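Local coordinates for protein quinoline 2-oxidoreductase large subunit (Pseudomonas putida, PDB 1T3Q) that binds a molybdopterin cytosine dinucleotide cofactor carrying molybdenum and, as the large subunit of a molybdenum hydroxylase, probably oxidises quinoline at ring carbon 2, at residues T501-S506 with A550-G555; T481-S486 with A546-V551; Q508-T513 with F542-S547. All blocks are in the same frame, centred on the assembly; numbering follows the deposited sequence.

Three short contacts show how a large cofactor is held by chain pieces with small interfaces. Contacts 1 and 3 lie about 5 Å apart between centres, contacts 1 and 2 about 7 Å, and contacts 2 and 3 about 10 Å. Contacts 1 and 2 share A550 and V551 of helix 549-576, while contacts 2 and 3 share A546 and S547 in the loop before it. Hydrogen bonds join contact 2 to contact 3: NH1 of R548 is bonded to O of G543 (2.9 Å), and OD2 of D485 to N of F542 (2.9 Å). All three border the pterin cytosine dinucleotide; contacts 2 and 3 also reach the molybdenum centre.

Contact 1. Residues T501-S506 with A550-G555; sequences TSLASS and AVIGAG. With MCN (pterin cytosine dinucleotide), chain N.
L503, in the loop that leaves strand 497-501, rests its branched end on the first turns of helix 549-576, a loop-on-helix packing inside the molybdopterin cofactor-binding domain. The apolar part is small and depends on this one side chain. CD2 of L503 comes over the helix backbone, 3.7 Å from CA of G553, while CD1 of L503 has a looser neighbour in CG2 of I552, 4.4 Å away. Glycine makes the close approach possible, since a CB at this position would stand only 3.2 Å from CD2 of L503. The leucine itself is not relaxed: chi1 at -98° and chi2 at 24° both depart from staggered values. H510, in the helix that follows the loop, also packs against it.

Within the loop, N of L503 donates to OG1 of T501 at 3.0 Å, an ST turn with an almost straight bond (165°).

Polar contacts to the cofactor occupy other residues of the two segments. At the pterin, OG of S506 and O4' of the cofactor are hydrogen-bonded at 2.6 Å. At the helix N-terminus, where the helix dipole would probably favour a phosphate, N of A550 donates to O1A of the cofactor at 2.8 Å, and CB of A550 sits beside that same oxygen, 3.1 Å from O1A.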
loop_
_atom_site.group_PDB
_atom_site.type_symbol
_atom_site.label_atom_id
_atom_site.label_comp_id
_atom_site.label_asym_id
_atom_site.label_seq_id
_atom_site.Cartn_x
_atom_site.Cartn_y
_atom_site.Cartn_z
ATOM N N THR B 501 17.612 3.527 -1.635
ATOM C CA THR B 501 18.634 2.497 -1.620
ATOM C C THR B 501 18.072 1.108 -1.896
ATOM O O THR B 501 16.884 0.841 -1.709
ATOM C CB THR B 501 19.377 2.485 -0.270
ATOM O OG1 THR B 501 20.441 1.530 -0.321
ATOM C CG2 THR B 501 18.428 2.126 0.868
ATOM N N SER B 502 18.958 0.238 -2.356
ATOM C CA SER B 502 18.643 -1.139 -2.674
ATOM C C SER B 502 18.984 -1.996 -1.453
ATOM O O SER B 502 18.694 -3.192 -1.406
ATOM C CB SER B 502 19.477 -1.563 -3.880
ATOM O OG SER B 502 20.782 -0.993 -3.794
ATOM N N LEU B 503 19.615 -1.363 -0.470
ATOM C CA LEU B 503 19.985 -2.031 0.775
ATOM C C LEU B 503 18.710 -2.290 1.583
ATOM O O LEU B 503 17.840 -1.424 1.670
ATOM C CB LEU B 503 20.928 -1.131 1.583
ATOM C CG LEU B 503 22.450 -1.335 1.550
ATOM C CD1 LEU B 503 22.887 -2.026 0.284
ATOM C CD2 LEU B 503 23.135 0.016 1.704
ATOM N N ALA B 504 18.599 -3.479 2.162
ATOM C CA ALA B 504 17.435 -3.824 2.969
ATOM C C ALA B 504 17.908 -4.024 4.402
ATOM O O ALA B 504 18.903 -4.700 4.648
ATOM C CB ALA B 504 16.782 -5.095 2.441
ATOM N N SER B 505 17.193 -3.430 5.347
ATOM C CA SER B 505 17.564 -3.521 6.756
ATOM C C SER B 505 16.823 -4.612 7.519
ATOM O O SER B 505 15.666 -4.903 7.236
ATOM C CB SER B 505 17.306 -2.170 7.442
ATOM O OG SER B 505 17.656 -2.209 8.815
ATOM N N SER B 506 17.510 -5.221 8.479
ATOM C CA SER B 506 16.908 -6.239 9.328
ATOM C C SER B 506 17.298 -5.922 10.770
ATOM O O SER B 506 17.490 -6.817 11.595
ATOM C CB SER B 506 17.360 -7.656 8.925
ATOM O OG SER B 506 18.767 -7.771 8.828
ATOM N N ALA B 550 27.243 -0.492 5.178
ATOM C CA ALA B 550 27.857 0.810 5.431
ATOM C C ALA B 550 28.761 1.229 4.275
ATOM O O ALA B 550 28.692 2.360 3.807
ATOM C CB ALA B 550 28.657 0.764 6.729
ATOM N N VAL B 551 29.597 0.307 3.813
ATOM C CA VAL B 551 30.519 0.589 2.716
ATOM C C VAL B 551 29.814 0.834 1.390
ATOM O O VAL B 551 29.997 1.877 0.768
ATOM C CB VAL B 551 31.536 -0.560 2.537
ATOM C CG1 VAL B 551 32.325 -0.371 1.241
ATOM C CG2 VAL B 551 32.483 -0.597 3.731
ATOM N N ILE B 552 29.010 -0.136 0.962
ATOM C CA ILE B 552 28.277 -0.028 -0.290
ATOM C C ILE B 552 27.332 1.164 -0.260
ATOM O O ILE B 552 27.176 1.871 -1.258
ATOM C CB ILE B 552 27.468 -1.315 -0.567
ATOM C CG1 ILE B 552 28.424 -2.501 -0.733
ATOM C CG2 ILE B 552 26.617 -1.140 -1.808
ATOM C CD1 ILE B 552 29.377 -2.360 -1.918
ATOM N N GLY B 553 26.699 1.382 0.888
ATOM C CA GLY B 553 25.795 2.507 1.025
ATOM C C GLY B 553 26.567 3.807 0.901
ATOM O O GLY B 553 26.173 4.699 0.150
ATOM N N ALA B 554 27.673 3.915 1.633
ATOM C CA ALA B 554 28.490 5.124 1.581
ATOM C C ALA B 554 28.925 5.388 0.144
ATOM O O ALA B 554 28.779 6.501 -0.369
ATOM C CB ALA B 554 29.718 4.980 2.485
ATOM N N GLY B 555 29.445 4.355 -0.509
ATOM C CA GLY B 555 29.905 4.501 -1.878
ATOM C C GLY B 555 28.840 4.863 -2.900
ATOM O O GLY B 555 29.036 5.796 -3.683
HETATM N N1 MCN N . 28.170 0.824 10.903
HETATM C C2 MCN N . 28.610 2.143 11.253
HETATM N N3 MCN N . 29.915 2.403 10.867
HETATM C C4 MCN N . 30.779 1.530 10.212
HETATM C C5 MCN N . 30.277 0.189 9.891
HETATM C C6 MCN N . 28.990 -0.155 10.229
HETATM O O2 MCN N . 27.885 2.906 11.852
HETATM N N4 MCN N . 32.002 1.890 9.887
HETATM C "C1'" MCN N . 26.677 0.503 11.288
HETATM C C2D MCN N . 25.694 0.691 10.045
HETATM O "O2'" MCN N . 24.386 1.179 10.510
HETATM C "C3'" MCN N . 25.670 -0.684 9.411
HETATM C C4D MCN N . 25.725 -1.644 10.576
HETATM O O4D MCN N . 26.449 -0.885 11.668
HETATM O "O3'" MCN N . 24.437 -0.850 8.628
HETATM C "C5'" MCN N . 26.290 -3.058 10.259
HETATM O "O5'" MCN N . 27.518 -2.835 9.612
HETATM P PA MCN N . 27.908 -3.405 8.192
HETATM O O1A MCN N . 27.943 -2.226 7.269
HETATM O O2A MCN N . 29.145 -4.246 8.456
HETATM O O3A MCN N . 26.888 -4.536 7.620
HETATM P PB MCN N . 25.424 -4.410 6.983
HETATM O O1B MCN N . 25.516 -4.917 5.581
HETATM O O2B MCN N . 24.856 -3.036 7.188
HETATM O O3B MCN N . 24.543 -5.406 7.880
HETATM C C10 MCN N . 24.539 -6.789 7.630
HETATM C "C9'" MCN N . 25.354 -7.402 8.722
HETATM C "C8'" MCN N . 25.263 -8.925 8.472
HETATM S "S8'" MCN N . 25.959 -9.487 6.924
HETATM C "C7'" MCN N . 24.748 -9.831 9.307
HETATM S "S7'" MCN N . 24.635 -11.585 8.991
HETATM C "C6'" MCN N . 24.120 -9.315 10.645
HETATM C C7 MCN N . 24.754 -8.017 11.069
HETATM O "O9'" MCN N . 24.698 -7.054 10.029
HETATM N "N5'" MCN N . 22.616 -9.337 10.419
HETATM C C4A MCN N . 22.000 -8.518 11.446
HETATM N "N8'" MCN N . 24.040 -7.451 12.264
HETATM C C4B MCN N . 22.633 -7.659 12.363
HETATM N "N1'" MCN N . 21.990 -6.873 13.352
HETATM C "C2'" MCN N . 20.642 -6.992 13.384
HETATM N "N2'" MCN N . 19.983 -6.274 14.319
HETATM N "N3'" MCN N . 19.930 -7.785 12.507
HETATM C "C4'" MCN N . 20.513 -8.600 11.466
HETATM O "O4'" MCN N . 19.819 -9.267 10.737
#

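Contact 2. Residues T481-S486 with A546-V551; sequences TTTHDS and ASRGAV. With MCN (pterin cytosine dinucleotide), chain N; SMO (dioxosulfidomolybdenum(VI) ion), chain O.
The backbones of D485 and R548 run well apart, the nearest CA atoms of the two segments being those of D485 and G549 at 10.2 Å, and the gap is spanned by an end-on, two-pronged salt bridge between D485 and R548. It ties the loop before strand 486-491 to the start of helix 549-576 in the cofactor-binding domain. NH1 of R548 donates to OD2 of D485 at 2.8 Å, and NH2 of R548 to OD1 of D485, also at 2.8 Å, both bonds nearly straight. The acceptors lie in the guanidinium plane, yet the carboxylate is turned 47° against it, so its oxygens are met from above their own plane. A bend in the arginine chain at chi3 (-59°) brings the group round to the acid. T483 adds CB and CG2 beside the guanidinium, each 4.0 Å from NH2 of R548. O of T469 takes NE and O of G543 takes NH1, while OD2 of D485 also accepts from N of F542.

The same turn presents backbone N-H groups to the cofactor. G549 must lack a side chain, since a CB would clash with O2B; its N donates to O1B of the diphosphate at 2.7 Å, and N of A546 to OM2 on molybdenum at 2.9 Å.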
loop_
_atom_site.group_PDB
_atom_site.type_symbol
_atom_site.label_atom_id
_atom_site.label_comp_id
_atom_site.label_asym_id
_atom_site.label_seq_id
_atom_site.Cartn_x
_atom_site.Cartn_y
_atom_site.Cartn_z
ATOM N N THR B 481 32.021 -13.300 -8.862
ATOM C CA THR B 481 30.691 -12.736 -9.023
ATOM C C THR B 481 30.822 -11.223 -9.147
ATOM O O THR B 481 31.514 -10.596 -8.352
ATOM C CB THR B 481 29.809 -13.017 -7.784
ATOM O OG1 THR B 481 29.847 -14.411 -7.463
ATOM C CG2 THR B 481 28.373 -12.593 -8.046
ATOM N N THR B 482 30.172 -10.642 -10.148
ATOM C CA THR B 482 30.186 -9.195 -10.325
ATOM C C THR B 482 28.980 -8.657 -9.558
ATOM O O THR B 482 27.870 -9.158 -9.710
ATOM C CB THR B 482 30.042 -8.796 -11.809
ATOM O OG1 THR B 482 31.268 -9.068 -12.498
ATOM C CG2 THR B 482 29.715 -7.313 -11.940
ATOM N N THR B 483 29.193 -7.649 -8.723
ATOM C CA THR B 483 28.082 -7.084 -7.969
ATOM C C THR B 483 27.604 -5.799 -8.624
ATOM O O THR B 483 28.288 -5.237 -9.472
ATOM C CB THR B 483 28.479 -6.774 -6.511
ATOM O OG1 THR B 483 29.643 -5.935 -6.498
ATOM C CG2 THR B 483 28.770 -8.068 -5.757
ATOM N N HIS B 484 26.419 -5.347 -8.228
ATOM C CA HIS B 484 25.841 -4.118 -8.750
ATOM C C HIS B 484 25.014 -3.544 -7.606
ATOM O O HIS B 484 24.141 -4.221 -7.068
ATOM C CB HIS B 484 24.958 -4.425 -9.966
ATOM C CG HIS B 484 24.537 -3.212 -10.736
ATOM N ND1 HIS B 484 23.538 -2.362 -10.308
ATOM C CD2 HIS B 484 24.980 -2.708 -11.913
ATOM C CE1 HIS B 484 23.382 -1.389 -11.189
ATOM N NE2 HIS B 484 24.245 -1.576 -12.172
ATOM N N ASP B 485 25.311 -2.305 -7.223
ATOM C CA ASP B 485 24.607 -1.656 -6.127
ATOM C C ASP B 485 24.447 -0.168 -6.372
ATOM O O ASP B 485 25.377 0.617 -6.165
ATOM C CB ASP B 485 25.361 -1.883 -4.818
ATOM C CG ASP B 485 25.517 -3.349 -4.488
ATOM O OD1 ASP B 485 26.514 -3.963 -4.928
ATOM O OD2 ASP B 485 24.632 -3.895 -3.797
ATOM N N SER B 486 23.256 0.225 -6.808
ATOM C CA SER B 486 23.005 1.624 -7.100
ATOM C C SER B 486 22.180 2.297 -6.015
ATOM O O SER B 486 21.502 1.640 -5.227
ATOM C CB SER B 486 22.288 1.764 -8.446
ATOM O OG SER B 486 20.949 1.292 -8.376
ATOM N N ALA B 546 27.490 -9.853 4.141
ATOM C CA ALA B 546 28.944 -9.767 4.160
ATOM C C ALA B 546 29.493 -8.424 4.659
ATOM O O ALA B 546 30.488 -7.921 4.127
ATOM C CB ALA B 546 29.490 -10.060 2.765
ATOM N N SER B 547 28.854 -7.852 5.676
ATOM C CA SER B 547 29.287 -6.573 6.248
ATOM C C SER B 547 29.575 -5.553 5.151
ATOM O O SER B 547 30.655 -4.947 5.124
ATOM C CB SER B 547 30.554 -6.777 7.084
ATOM O OG SER B 547 30.378 -7.792 8.057
ATOM N N ARG B 548 28.605 -5.343 4.264
ATOM C CA ARG B 548 28.780 -4.436 3.135
ATOM C C ARG B 548 27.875 -3.211 3.110
ATOM O O ARG B 548 28.107 -2.297 2.328
ATOM C CB ARG B 548 28.556 -5.204 1.835
ATOM C CG ARG B 548 27.075 -5.478 1.549
ATOM C CD ARG B 548 26.898 -6.625 0.557
ATOM N NE ARG B 548 27.552 -6.356 -0.717
ATOM C CZ ARG B 548 26.994 -5.701 -1.729
ATOM N NH1 ARG B 548 25.750 -5.245 -1.633
ATOM N NH2 ARG B 548 27.687 -5.491 -2.840
ATOM N N GLY B 549 26.839 -3.203 3.943
ATOM C CA GLY B 549 25.903 -2.096 3.954
ATOM C C GLY B 549 26.489 -0.707 4.106
ATOM O O GLY B 549 26.241 0.166 3.274
ATOM N N ALA B 550 27.243 -0.492 5.178
ATOM C CA ALA B 550 27.857 0.810 5.431
ATOM C C ALA B 550 28.761 1.229 4.275
ATOM O O ALA B 550 28.692 2.360 3.807
ATOM C CB ALA B 550 28.657 0.764 6.729
ATOM N N VAL B 551 29.597 0.307 3.813
ATOM C CA VAL B 551 30.519 0.589 2.716
ATOM C C VAL B 551 29.814 0.834 1.390
ATOM O O VAL B 551 29.997 1.877 0.768
ATOM C CB VAL B 551 31.536 -0.560 2.537
ATOM C CG1 VAL B 551 32.325 -0.371 1.241
ATOM C CG2 VAL B 551 32.483 -0.597 3.731
HETATM N N1 MCN N . 28.170 0.824 10.903
HETATM C C2 MCN N . 28.610 2.143 11.253
HETATM N N3 MCN N . 29.915 2.403 10.867
HETATM C C4 MCN N . 30.779 1.530 10.212
HETATM C C5 MCN N . 30.277 0.189 9.891
HETATM C C6 MCN N . 28.990 -0.155 10.229
HETATM O O2 MCN N . 27.885 2.906 11.852
HETATM N N4 MCN N . 32.002 1.890 9.887
HETATM C "C1'" MCN N . 26.677 0.503 11.288
HETATM C C2D MCN N . 25.694 0.691 10.045
HETATM O "O2'" MCN N . 24.386 1.179 10.510
HETATM C "C3'" MCN N . 25.670 -0.684 9.411
HETATM C C4D MCN N . 25.725 -1.644 10.576
HETATM O O4D MCN N . 26.449 -0.885 11.668
HETATM O "O3'" MCN N . 24.437 -0.850 8.628
HETATM C "C5'" MCN N . 26.290 -3.058 10.259
HETATM O "O5'" MCN N . 27.518 -2.835 9.612
HETATM P PA MCN N . 27.908 -3.405 8.192
HETATM O O1A MCN N . 27.943 -2.226 7.269
HETATM O O2A MCN N . 29.145 -4.246 8.456
HETATM O O3A MCN N . 26.888 -4.536 7.620
HETATM P PB MCN N . 25.424 -4.410 6.983
HETATM O O1B MCN N . 25.516 -4.917 5.581
HETATM O O2B MCN N . 24.856 -3.036 7.188
HETATM O O3B MCN N . 24.543 -5.406 7.880
HETATM C C10 MCN N . 24.539 -6.789 7.630
HETATM C "C9'" MCN N . 25.354 -7.402 8.722
HETATM C "C8'" MCN N . 25.263 -8.925 8.472
HETATM S "S8'" MCN N . 25.959 -9.487 6.924
HETATM C "C7'" MCN N . 24.748 -9.831 9.307
HETATM S "S7'" MCN N . 24.635 -11.585 8.991
HETATM C "C6'" MCN N . 24.120 -9.315 10.645
HETATM C C7 MCN N . 24.754 -8.017 11.069
HETATM O "O9'" MCN N . 24.698 -7.054 10.029
HETATM N "N5'" MCN N . 22.616 -9.337 10.419
HETATM C C4A MCN N . 22.000 -8.518 11.446
HETATM N "N8'" MCN N . 24.040 -7.451 12.264
HETATM C C4B MCN N . 22.633 -7.659 12.363
HETATM N "N1'" MCN N . 21.990 -6.873 13.352
HETATM C "C2'" MCN N . 20.642 -6.992 13.384
HETATM N "N2'" MCN N . 19.983 -6.274 14.319
HETATM N "N3'" MCN N . 19.930 -7.785 12.507
HETATM C "C4'" MCN N . 20.513 -8.600 11.466
HETATM O "O4'" MCN N . 19.819 -9.267 10.737
HETATM S S SMO O . 25.610 -13.934 7.005
HETATM MO MO SMO O . 25.398 -11.834 6.681
HETATM O OM2 SMO O . 26.709 -12.224 5.606
HETATM O OM1 SMO O . 23.945 -11.784 5.813
#

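Contact 3. Residues Q508-T513 with F542-S547; sequences QGHETT and FGAYAS. With MCN (pterin cytosine dinucleotide), chain N; SMO (dioxosulfidomolybdenum(VI) ion), chain O.
H510 sets the edge of its imidazole against the methyl of A544, with CE1 of H510 3.7 Å from CB of A544 and near the ring plane. From the same edge NE2 of H510 donates to phosphate oxygen O2B of the cofactor at 2.7 Å, in an almost straight bond (171°) that fixes the direction of the ring. Replacing the histidine by an alanine would probably leave O2B without this N-H donor and open a gap beside CB of A544.

Q508 approaches the same methyl, NE2 of Q508 lying 3.9 Å from CB of A544. CG of Q508 stands between the backbone N and the carbonyl carbon (chi1 63°), and a further bend at chi2 turns the amide toward the diphosphate. There NE2 of Q508 donates at 3.0 Å to the ester oxygen O3B, which links the phosphate to the pterin side of the cofactor. The other end of the amide, OE1, takes N of S506 and OG of S505, which settles which way round the amide is turned, and it lies over one face of the H510 ring, offset toward its rim.

These side chains stand at the N-terminus of helix 510-522, in the cofactor-binding domain, with G509 at the N-cap. O of G509 accepts from N of T512 and N of T513, as expected for a helix start. Beside it, O of Q508 accepts from the ribose hydroxyl O2' at 2.9 Å, and T513 brings its CB and CG2 alongside the same hydroxyl oxygen.

The loop 542-547 continues from the A544 methyl, whose CB is 3.7 Å from O1B of the cofactor, toward the molybdenum. CB of Y545 points away from the helix and sits 3.7 Å from oxo ligand OM1 on molybdenum, while CB of S547 lies 3.2 Å from phosphate oxygen O2A.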
loop_
_atom_site.group_PDB
_atom_site.type_symbol
_atom_site.label_atom_id
_atom_site.label_comp_id
_atom_site.label_asym_id
_atom_site.label_seq_id
_atom_site.Cartn_x
_atom_site.Cartn_y
_atom_site.Cartn_z
ATOM N N GLN B 508 19.944 -3.460 11.512
ATOM C CA GLN B 508 21.262 -2.842 11.664
ATOM C C GLN B 508 21.356 -1.321 11.536
ATOM O O GLN B 508 22.450 -0.778 11.435
ATOM C CB GLN B 508 22.310 -3.521 10.755
ATOM C CG GLN B 508 22.081 -3.426 9.259
ATOM C CD GLN B 508 21.104 -4.464 8.753
ATOM O OE1 GLN B 508 19.932 -4.453 9.117
ATOM N NE2 GLN B 508 21.584 -5.371 7.908
ATOM N N GLY B 509 20.212 -0.639 11.537
ATOM C CA GLY B 509 20.202 0.819 11.509
ATOM C C GLY B 509 20.414 1.651 10.253
ATOM O O GLY B 509 20.682 2.850 10.365
ATOM N N HIS B 510 20.286 1.050 9.072
ATOM C CA HIS B 510 20.473 1.774 7.805
ATOM C C HIS B 510 19.644 3.046 7.677
ATOM O O HIS B 510 20.102 4.054 7.153
ATOM C CB HIS B 510 20.105 0.873 6.623
ATOM C CG HIS B 510 20.955 -0.348 6.503
ATOM N ND1 HIS B 510 20.632 -1.398 5.669
ATOM C CD2 HIS B 510 22.127 -0.680 7.088
ATOM C CE1 HIS B 510 21.571 -2.322 5.745
ATOM N NE2 HIS B 510 22.491 -1.911 6.598
ATOM N N GLU B 511 18.399 2.971 8.127
ATOM C CA GLU B 511 17.479 4.087 8.050
ATOM C C GLU B 511 18.065 5.328 8.721
ATOM O O GLU B 511 17.744 6.460 8.357
ATOM C CB GLU B 511 16.158 3.671 8.698
ATOM C CG GLU B 511 15.057 4.693 8.664
ATOM C CD GLU B 511 13.717 4.083 9.052
ATOM O OE1 GLU B 511 12.804 4.844 9.422
ATOM O OE2 GLU B 511 13.583 2.839 8.978
ATOM N N THR B 512 18.942 5.109 9.691
ATOM C CA THR B 512 19.573 6.217 10.394
ATOM C C THR B 512 20.977 6.504 9.858
ATOM O O THR B 512 21.280 7.631 9.474
ATOM C CB THR B 512 19.649 5.924 11.915
ATOM O OG1 THR B 512 18.320 5.842 12.450
ATOM C CG2 THR B 512 20.417 7.019 12.641
ATOM N N THR B 513 21.824 5.483 9.805
ATOM C CA THR B 513 23.193 5.682 9.346
ATOM C C THR B 513 23.353 6.123 7.892
ATOM O O THR B 513 24.254 6.899 7.580
ATOM C CB THR B 513 24.052 4.427 9.600
ATOM O OG1 THR B 513 23.418 3.273 9.035
ATOM C CG2 THR B 513 24.241 4.220 11.096
ATOM N N PHE B 542 22.598 -5.745 -4.560
ATOM C CA PHE B 542 22.681 -7.080 -3.986
ATOM C C PHE B 542 22.158 -7.167 -2.551
ATOM O O PHE B 542 21.982 -8.261 -2.020
ATOM C CB PHE B 542 24.128 -7.582 -4.065
ATOM C CG PHE B 542 24.499 -8.164 -5.408
ATOM C CD1 PHE B 542 24.166 -7.503 -6.591
ATOM C CD2 PHE B 542 25.174 -9.382 -5.491
ATOM C CE1 PHE B 542 24.497 -8.047 -7.834
ATOM C CE2 PHE B 542 25.512 -9.936 -6.736
ATOM C CZ PHE B 542 25.171 -9.266 -7.907
ATOM N N GLY B 543 21.914 -6.020 -1.922
ATOM C CA GLY B 543 21.395 -6.032 -0.565
ATOM C C GLY B 543 22.437 -5.982 0.536
ATOM O O GLY B 543 23.613 -5.720 0.291
ATOM N N ALA B 544 21.991 -6.230 1.763
ATOM C CA ALA B 544 22.871 -6.215 2.923
ATOM C C ALA B 544 23.315 -7.622 3.316
ATOM O O ALA B 544 22.494 -8.486 3.636
ATOM C CB ALA B 544 22.172 -5.543 4.100
ATOM N N TYR B 545 24.623 -7.837 3.282
ATOM C CA TYR B 545 25.226 -9.116 3.635
ATOM C C TYR B 545 26.734 -8.900 3.608
ATOM O O TYR B 545 27.200 -7.869 3.134
ATOM C CB TYR B 545 24.812 -10.202 2.629
ATOM C CG TYR B 545 25.304 -9.974 1.218
ATOM C CD1 TYR B 545 26.619 -10.270 0.859
ATOM C CD2 TYR B 545 24.462 -9.433 0.247
ATOM C CE1 TYR B 545 27.087 -10.032 -0.434
ATOM C CE2 TYR B 545 24.918 -9.191 -1.047
ATOM C CZ TYR B 545 26.232 -9.491 -1.380
ATOM O OH TYR B 545 26.696 -9.238 -2.652
ATOM N N ALA B 546 27.490 -9.853 4.141
ATOM C CA ALA B 546 28.944 -9.767 4.160
ATOM C C ALA B 546 29.493 -8.424 4.659
ATOM O O ALA B 546 30.488 -7.921 4.127
ATOM C CB ALA B 546 29.490 -10.060 2.765
ATOM N N SER B 547 28.854 -7.852 5.676
ATOM C CA SER B 547 29.287 -6.573 6.248
ATOM C C SER B 547 29.575 -5.553 5.151
ATOM O O SER B 547 30.655 -4.947 5.124
ATOM C CB SER B 547 30.554 -6.777 7.084
ATOM O OG SER B 547 30.378 -7.792 8.057
HETATM N N1 MCN N . 28.170 0.824 10.903
HETATM C C2 MCN N . 28.610 2.143 11.253
HETATM N N3 MCN N . 29.915 2.403 10.867
HETATM C C4 MCN N . 30.779 1.530 10.212
HETATM C C5 MCN N . 30.277 0.189 9.891
HETATM C C6 MCN N . 28.990 -0.155 10.229
HETATM O O2 MCN N . 27.885 2.906 11.852
HETATM N N4 MCN N . 32.002 1.890 9.887
HETATM C "C1'" MCN N . 26.677 0.503 11.288
HETATM C C2D MCN N . 25.694 0.691 10.045
HETATM O "O2'" MCN N . 24.386 1.179 10.510
HETATM C "C3'" MCN N . 25.670 -0.684 9.411
HETATM C C4D MCN N . 25.725 -1.644 10.576
HETATM O O4D MCN N . 26.449 -0.885 11.668
HETATM O "O3'" MCN N . 24.437 -0.850 8.628
HETATM C "C5'" MCN N . 26.290 -3.058 10.259
HETATM O "O5'" MCN N . 27.518 -2.835 9.612
HETATM P PA MCN N . 27.908 -3.405 8.192
HETATM O O1A MCN N . 27.943 -2.226 7.269
HETATM O O2A MCN N . 29.145 -4.246 8.456
HETATM O O3A MCN N . 26.888 -4.536 7.620
HETATM P PB MCN N . 25.424 -4.410 6.983
HETATM O O1B MCN N . 25.516 -4.917 5.581
HETATM O O2B MCN N . 24.856 -3.036 7.188
HETATM O O3B MCN N . 24.543 -5.406 7.880
HETATM C C10 MCN N . 24.539 -6.789 7.630
HETATM C "C9'" MCN N . 25.354 -7.402 8.722
HETATM C "C8'" MCN N . 25.263 -8.925 8.472
HETATM S "S8'" MCN N . 25.959 -9.487 6.924
HETATM C "C7'" MCN N . 24.748 -9.831 9.307
HETATM S "S7'" MCN N . 24.635 -11.585 8.991
HETATM C "C6'" MCN N . 24.120 -9.315 10.645
HETATM C C7 MCN N . 24.754 -8.017 11.069
HETATM O "O9'" MCN N . 24.698 -7.054 10.029
HETATM N "N5'" MCN N . 22.616 -9.337 10.419
HETATM C C4A MCN N . 22.000 -8.518 11.446
HETATM N "N8'" MCN N . 24.040 -7.451 12.264
HETATM C C4B MCN N . 22.633 -7.659 12.363
HETATM N "N1'" MCN N . 21.990 -6.873 13.352
HETATM C "C2'" MCN N . 20.642 -6.992 13.384
HETATM N "N2'" MCN N . 19.983 -6.274 14.319
HETATM N "N3'" MCN N . 19.930 -7.785 12.507
HETATM C "C4'" MCN N . 20.513 -8.600 11.466
HETATM O "O4'" MCN N . 19.819 -9.267 10.737
HETATM S S SMO O . 25.610 -13.934 7.005
HETATM MO MO SMO O . 25.398 -11.834 6.681
HETATM O OM2 SMO O . 26.709 -12.224 5.606
HETATM O OM1 SMO O . 23.945 -11.784 5.813
#